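Local coordinates for protein alpha-11 giardin (Giardia intestinalis, PDB 2II2) that belongs to the annexin family, binds calcium, and is probably involved in attachment of the parasite to the intestinal mucosa, at residues E66-L71 with R258-F263; D123-F128 with L141-I146. One frame throughout, in Å; residues are numbered along the deposited sequence.

Contact 1 (E66-L71 with R258-F263); sequences EDVMAL and RITGLF
L71 lies directly against G261, where segments of two helices distant in sequence run almost parallel, their axes 12° apart in direction and 8.1 Å from each other. Glycine suits this point of close approach because it has no side chain to hold the backbones apart: the CA atoms of L71 and G261 are only 4.9 Å apart, and L71 CB rests on G261 CA at 4.1 Å. Leucine supplies the reach. Its CG stands beside its own backbone N, opposite the carbonyl carbon (chi1 -69°), and CD1 continues in the extended direction, so that this methyl rests on R258 CA, 3.8 Å away, with R258 CB a little farther off. The carbons at the root of the arginine thus give the leucine an apolar surface, while the long chain leaves the other way to a salt bridge between NE and D99. One turn earlier, V68 takes a less common helical rotamer (chi1 74°), with CG1 between N and C and CG2 opposite the backbone N. CG2 meets T260 CG2 at 3.7 Å, the two branched side chains meeting at a slant. Threonine serves both needs here: its methyl packs on valine, while OG1 donates to A256 O one turn back and accepts from W306 NE1, satisfying the buried hydroxyl. E66, a calcium ligand in another structure of this protein, faces helix 52-59 instead. Helix 298-306 packs beside V68 and T260 through F305, and helix 76-89 lies against L71, R258 and L262, holding the pair within the all-helical annexin fold.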
loop_
_atom_site.group_PDB
_atom_site.type_symbol
_atom_site.label_atom_id
_atom_site.label_comp_id
_atom_site.label_asym_id
_atom_site.label_seq_id
_atom_site.Cartn_x
_atom_site.Cartn_y
_atom_site.Cartn_z
ATOM N N GLU A 66 6.218 13.709 -7.128
ATOM C CA GLU A 66 6.705 14.142 -5.819
ATOM C C GLU A 66 6.360 13.097 -4.745
ATOM O O GLU A 66 7.190 12.791 -3.899
ATOM C CB GLU A 66 6.057 15.473 -5.404
ATOM C CG GLU A 66 6.730 16.124 -4.181
ATOM C CD GLU A 66 5.817 17.046 -3.396
ATOM O OE1 GLU A 66 4.897 16.524 -2.697
ATOM O OE2 GLU A 66 6.013 18.276 -3.479
ATOM N N ASP A 67 5.135 12.570 -4.776
ATOM C CA ASP A 67 4.678 11.617 -3.772
ATOM C C ASP A 67 5.572 10.386 -3.728
ATOM O O ASP A 67 5.956 9.945 -2.667
ATOM C CB ASP A 67 3.265 11.108 -4.068
ATOM C CG ASP A 67 2.176 12.104 -3.777
ATOM O OD1 ASP A 67 2.431 13.131 -3.118
ATOM O OD2 ASP A 67 1.038 11.835 -4.231
ATOM N N VAL A 68 5.848 9.792 -4.894
ATOM C CA VAL A 68 6.627 8.555 -4.901
ATOM C C VAL A 68 8.042 8.808 -4.394
ATOM O O VAL A 68 8.630 7.993 -3.675
ATOM C CB VAL A 68 6.593 7.838 -6.283
ATOM C CG1 VAL A 68 7.455 8.536 -7.320
ATOM C CG2 VAL A 68 7.046 6.395 -6.101
ATOM N N MET A 69 8.596 9.962 -4.738
ATOM C CA MET A 69 9.933 10.319 -4.273
ATOM C C MET A 69 9.971 10.619 -2.768
ATOM O O MET A 69 10.881 10.154 -2.032
ATOM C CB MET A 69 10.465 11.514 -5.069
ATOM C CG MET A 69 11.022 11.180 -6.411
ATOM S SD MET A 69 12.531 10.202 -6.188
ATOM C CE MET A 69 12.933 9.750 -7.878
ATOM N N ALA A 70 8.995 11.401 -2.297
ATOM C CA ALA A 70 8.954 11.746 -0.882
ATOM C C ALA A 70 8.692 10.549 0.011
ATOM O O ALA A 70 9.267 10.457 1.092
ATOM C CB ALA A 70 7.945 12.849 -0.606
ATOM N N LEU A 71 7.816 9.648 -0.445
ATOM C CA LEU A 71 7.579 8.429 0.305
ATOM C C LEU A 71 8.768 7.476 0.208
ATOM O O LEU A 71 9.224 6.937 1.228
ATOM C CB LEU A 71 6.300 7.735 -0.182
ATOM C CG LEU A 71 4.968 8.420 0.122
ATOM C CD1 LEU A 71 3.838 7.650 -0.541
ATOM C CD2 LEU A 71 4.703 8.577 1.639
ATOM N N ARG A 258 1.826 5.700 -4.057
ATOM C CA ARG A 258 1.852 5.261 -2.666
ATOM C C ARG A 258 2.308 3.817 -2.500
ATOM O O ARG A 258 3.152 3.517 -1.653
ATOM C CB ARG A 258 0.478 5.462 -2.058
ATOM C CG ARG A 258 0.362 4.957 -0.646
ATOM C CD ARG A 258 -1.027 5.142 -0.048
ATOM N NE ARG A 258 -2.066 4.399 -0.753
ATOM C CZ ARG A 258 -3.051 4.943 -1.457
ATOM N NH1 ARG A 258 -3.135 6.262 -1.664
ATOM N NH2 ARG A 258 -3.954 4.143 -1.978
ATOM N N ILE A 259 1.713 2.928 -3.297
ATOM C CA ILE A 259 2.049 1.512 -3.246
ATOM C C ILE A 259 3.539 1.320 -3.538
ATOM O O ILE A 259 4.231 0.556 -2.842
ATOM C CB ILE A 259 1.162 0.736 -4.221
ATOM C CG1 ILE A 259 -0.295 0.810 -3.783
ATOM C CG2 ILE A 259 1.642 -0.705 -4.342
ATOM C CD1 ILE A 259 -1.295 0.542 -4.900
ATOM N N THR A 260 4.038 1.995 -4.571
ATOM C CA THR A 260 5.456 1.908 -4.891
ATOM C C THR A 260 6.327 2.449 -3.761
ATOM O O THR A 260 7.282 1.815 -3.344
ATOM C CB THR A 260 5.729 2.717 -6.185
ATOM O OG1 THR A 260 4.980 2.151 -7.268
ATOM C CG2 THR A 260 7.175 2.715 -6.546
ATOM N N GLY A 261 6.005 3.650 -3.279
ATOM C CA GLY A 261 6.811 4.261 -2.239
ATOM C C GLY A 261 6.890 3.419 -0.978
ATOM O O GLY A 261 7.958 3.295 -0.363
ATOM N N LEU A 262 5.748 2.876 -0.573
ATOM C CA LEU A 262 5.711 2.068 0.643
ATOM C C LEU A 262 6.344 0.662 0.534
ATOM O O LEU A 262 6.959 0.168 1.488
ATOM C CB LEU A 262 4.283 1.901 1.160
ATOM C CG LEU A 262 3.550 3.162 1.625
ATOM C CD1 LEU A 262 2.108 2.829 2.017
ATOM C CD2 LEU A 262 4.293 3.723 2.838
ATOM N N PHE A 263 6.146 0.014 -0.627
ATOM C CA PHE A 263 6.367 -1.427 -0.672
ATOM C C PHE A 263 7.424 -1.903 -1.652
ATOM O O PHE A 263 7.678 -3.116 -1.697
ATOM C CB PHE A 263 5.051 -2.133 -0.952
ATOM C CG PHE A 263 3.963 -1.808 0.030
ATOM C CD1 PHE A 263 4.154 -1.992 1.397
ATOM C CD2 PHE A 263 2.732 -1.306 -0.415
ATOM C CE1 PHE A 263 3.145 -1.678 2.297
ATOM C CE2 PHE A 263 1.716 -1.012 0.492
ATOM C CZ PHE A 263 1.920 -1.195 1.839
#

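Contact 2 (D123-F128 with L141-I146)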
loop_
_atom_site.group_PDB
_atom_site.type_symbol
_atom_site.label_atom_id
_atom_site.label_comp_id
_atom_site.label_asym_id
_atom_site.label_seq_id
_atom_site.Cartn_x
_atom_site.Cartn_y
_atom_site.Cartn_z
ATOM N N ASP A 123 -3.359 7.758 20.236
ATOM C CA ASP A 123 -3.319 6.355 19.847
ATOM C C ASP A 123 -4.037 6.177 18.518
ATOM O O ASP A 123 -5.138 6.681 18.324
ATOM C CB ASP A 123 -4.014 5.473 20.900
ATOM C CG ASP A 123 -3.307 5.486 22.249
ATOM O OD1 ASP A 123 -2.081 5.697 22.295
ATOM O OD2 ASP A 123 -3.994 5.261 23.277
ATOM N N LEU A 124 -3.412 5.437 17.614
ATOM C CA LEU A 124 -4.015 5.105 16.333
ATOM C C LEU A 124 -5.405 4.492 16.478
ATOM O O LEU A 124 -6.358 4.930 15.823
ATOM C CB LEU A 124 -3.077 4.135 15.591
ATOM C CG LEU A 124 -3.583 3.770 14.185
ATOM C CD1 LEU A 124 -3.685 4.974 13.300
ATOM C CD2 LEU A 124 -2.648 2.748 13.527
ATOM N N LEU A 125 -5.528 3.489 17.347
ATOM C CA LEU A 125 -6.825 2.836 17.542
ATOM C C LEU A 125 -7.879 3.821 18.032
ATOM O O LEU A 125 -9.017 3.756 17.594
ATOM C CB LEU A 125 -6.717 1.645 18.501
ATOM C CG LEU A 125 -8.012 0.866 18.768
ATOM C CD1 LEU A 125 -8.661 0.337 17.506
ATOM C CD2 LEU A 125 -7.727 -0.271 19.757
ATOM N N GLN A 126 -7.499 4.748 18.906
ATOM C CA GLN A 126 -8.469 5.731 19.411
ATOM C C GLN A 126 -8.942 6.695 18.306
ATOM O O GLN A 126 -10.128 7.039 18.211
ATOM C CB GLN A 126 -7.893 6.479 20.611
ATOM C CG GLN A 126 -8.926 7.228 21.440
ATOM C CD GLN A 126 -10.047 6.349 21.974
ATOM O OE1 GLN A 126 -9.884 5.148 22.199
ATOM N NE2 GLN A 126 -11.195 6.956 22.196
ATOM N N ASP A 127 -8.007 7.075 17.438
ATOM C CA ASP A 127 -8.402 7.873 16.289
ATOM C C ASP A 127 -9.315 7.090 15.351
ATOM O O ASP A 127 -10.248 7.669 14.789
ATOM C CB ASP A 127 -7.168 8.406 15.548
ATOM C CG ASP A 127 -6.549 9.646 16.218
ATOM O OD1 ASP A 127 -7.111 10.156 17.207
ATOM O OD2 ASP A 127 -5.464 10.073 15.771
ATOM N N PHE A 128 -9.068 5.789 15.171
ATOM C CA PHE A 128 -10.016 4.950 14.428
ATOM C C PHE A 128 -11.390 4.915 15.102
ATOM O O PHE A 128 -12.416 5.073 14.428
ATOM C CB PHE A 128 -9.486 3.526 14.250
ATOM C CG PHE A 128 -8.413 3.387 13.182
ATOM C CD1 PHE A 128 -7.786 4.483 12.580
ATOM C CD2 PHE A 128 -7.994 2.105 12.823
ATOM C CE1 PHE A 128 -6.803 4.291 11.618
ATOM C CE2 PHE A 128 -7.022 1.908 11.866
ATOM C CZ PHE A 128 -6.423 2.981 11.276
ATOM N N LEU A 141 -12.343 -3.516 8.393
ATOM C CA LEU A 141 -10.954 -3.868 8.066
ATOM C C LEU A 141 -9.998 -2.972 8.829
ATOM O O LEU A 141 -8.983 -3.453 9.336
ATOM C CB LEU A 141 -10.718 -3.736 6.570
ATOM C CG LEU A 141 -11.252 -4.894 5.727
ATOM C CD1 LEU A 141 -11.450 -4.459 4.273
ATOM C CD2 LEU A 141 -10.293 -6.087 5.831
ATOM N N CYS A 142 -10.315 -1.674 8.897
ATOM C CA CYS A 142 -9.413 -0.740 9.579
ATOM C C CYS A 142 -9.241 -1.119 11.048
ATOM O O CYS A 142 -8.115 -1.259 11.565
ATOM C CB CYS A 142 -9.886 0.700 9.482
ATOM S SG CYS A 142 -9.859 1.349 7.792
ATOM N N HIS A 143 -10.368 -1.279 11.734
ATOM C CA HIS A 143 -10.335 -1.547 13.168
ATOM C C HIS A 143 -9.755 -2.927 13.485
ATOM O O HIS A 143 -8.912 -3.089 14.376
ATOM C CB HIS A 143 -11.742 -1.470 13.763
ATOM C CG HIS A 143 -12.279 -0.080 13.891
ATOM N ND1 HIS A 143 -12.466 0.522 15.118
ATOM C CD2 HIS A 143 -12.709 0.807 12.960
ATOM C CE1 HIS A 143 -13.001 1.720 14.930
ATOM N NE2 HIS A 143 -13.163 1.917 13.633
ATOM N N LEU A 144 -10.257 -3.950 12.800
ATOM C CA LEU A 144 -9.843 -5.309 13.148
ATOM C C LEU A 144 -8.392 -5.584 12.765
ATOM O O LEU A 144 -7.701 -6.330 13.455
ATOM C CB LEU A 144 -10.787 -6.389 12.599
ATOM C CG LEU A 144 -12.225 -6.315 13.125
ATOM C CD1 LEU A 144 -13.055 -7.472 12.563
ATOM C CD2 LEU A 144 -12.313 -6.258 14.644
ATOM N N ALA A 145 -7.907 -4.948 11.700
ATOM C CA ALA A 145 -6.507 -5.104 11.318
ATOM C C ALA A 145 -5.564 -4.746 12.461
ATOM O O ALA A 145 -4.530 -5.387 12.650
ATOM C CB ALA A 145 -6.170 -4.236 10.094
ATOM N N ILE A 146 -5.899 -3.702 13.205
ATOM C CA ILE A 146 -5.016 -3.274 14.270
ATOM C C ILE A 146 -5.334 -3.913 15.631
ATOM O O ILE A 146 -4.479 -3.939 16.502
ATOM C CB ILE A 146 -4.820 -1.729 14.300
ATOM C CG1 ILE A 146 -6.109 -1.009 14.686
ATOM C CG2 ILE A 146 -4.196 -1.207 12.947
ATOM C CD1 ILE A 146 -5.879 0.495 15.019
#
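An antiparallel helix hairpin of the annexin fold brings F128 and I146 together: helix 124-131 turns through a short loop into helix 137-147, and the axes of the two segments run at 156° to each other, 10.2 Å apart. The wider spacing leaves room for large side chains. I146 is the wedge. Its CG1 sits between the backbone N and carbonyl carbon (chi1 67°), and with the chain extended beyond it CD1 reaches the other helix. There the methyl packs against L125 CD1 at 3.7 Å and, more tightly, against F128 CD2 at 3.4 Å, with L124 CG beside it; an unbranched tip on a branched residue fits this narrow gap among three apolar side chains. C142 SG stands above a face of the F128 ring at a distance, 5.4 Å from its centroid. H143 turns one imidazole face to F128 CB, which lies 4.1 Å from the ring centroid, 15° off the normal, in a CH-pi contact. Histidine combines that flat surface with a polar end, since NE2 bonds to I132 O in the connecting loop. I146 N bonds weakly to H143 O, three residues back, and not to C142 O as a regular alpha-helix would have it. That buried C142 O, lacking any hydrogen-bond partner in the model, lies at the edge of the phenylalanine ring, near its plane, 3.4 Å from F128 CE2.

How the contacts relate
Along the chain the order is 66-71, 123-128, 141-146, 258-263, so contact 2, a local hairpin with 12 residues between its halves, falls within the long span that contact 1 bridges. Their centres are about 23 Å apart and their nearest atoms about 12 Å, without touching. Helix 76-89 joins them: A79 and V83 pack on contact 1, I84 and M88 on contact 2. Helix 94-102 does so too, with D99 binding R258 while F94 and I97 touch C142. Contact 1 lies nearer the centre of the chain and ties an early helix to a late one, whereas contact 2 joins two neighbours in sequence within the same all-helical annexin fold.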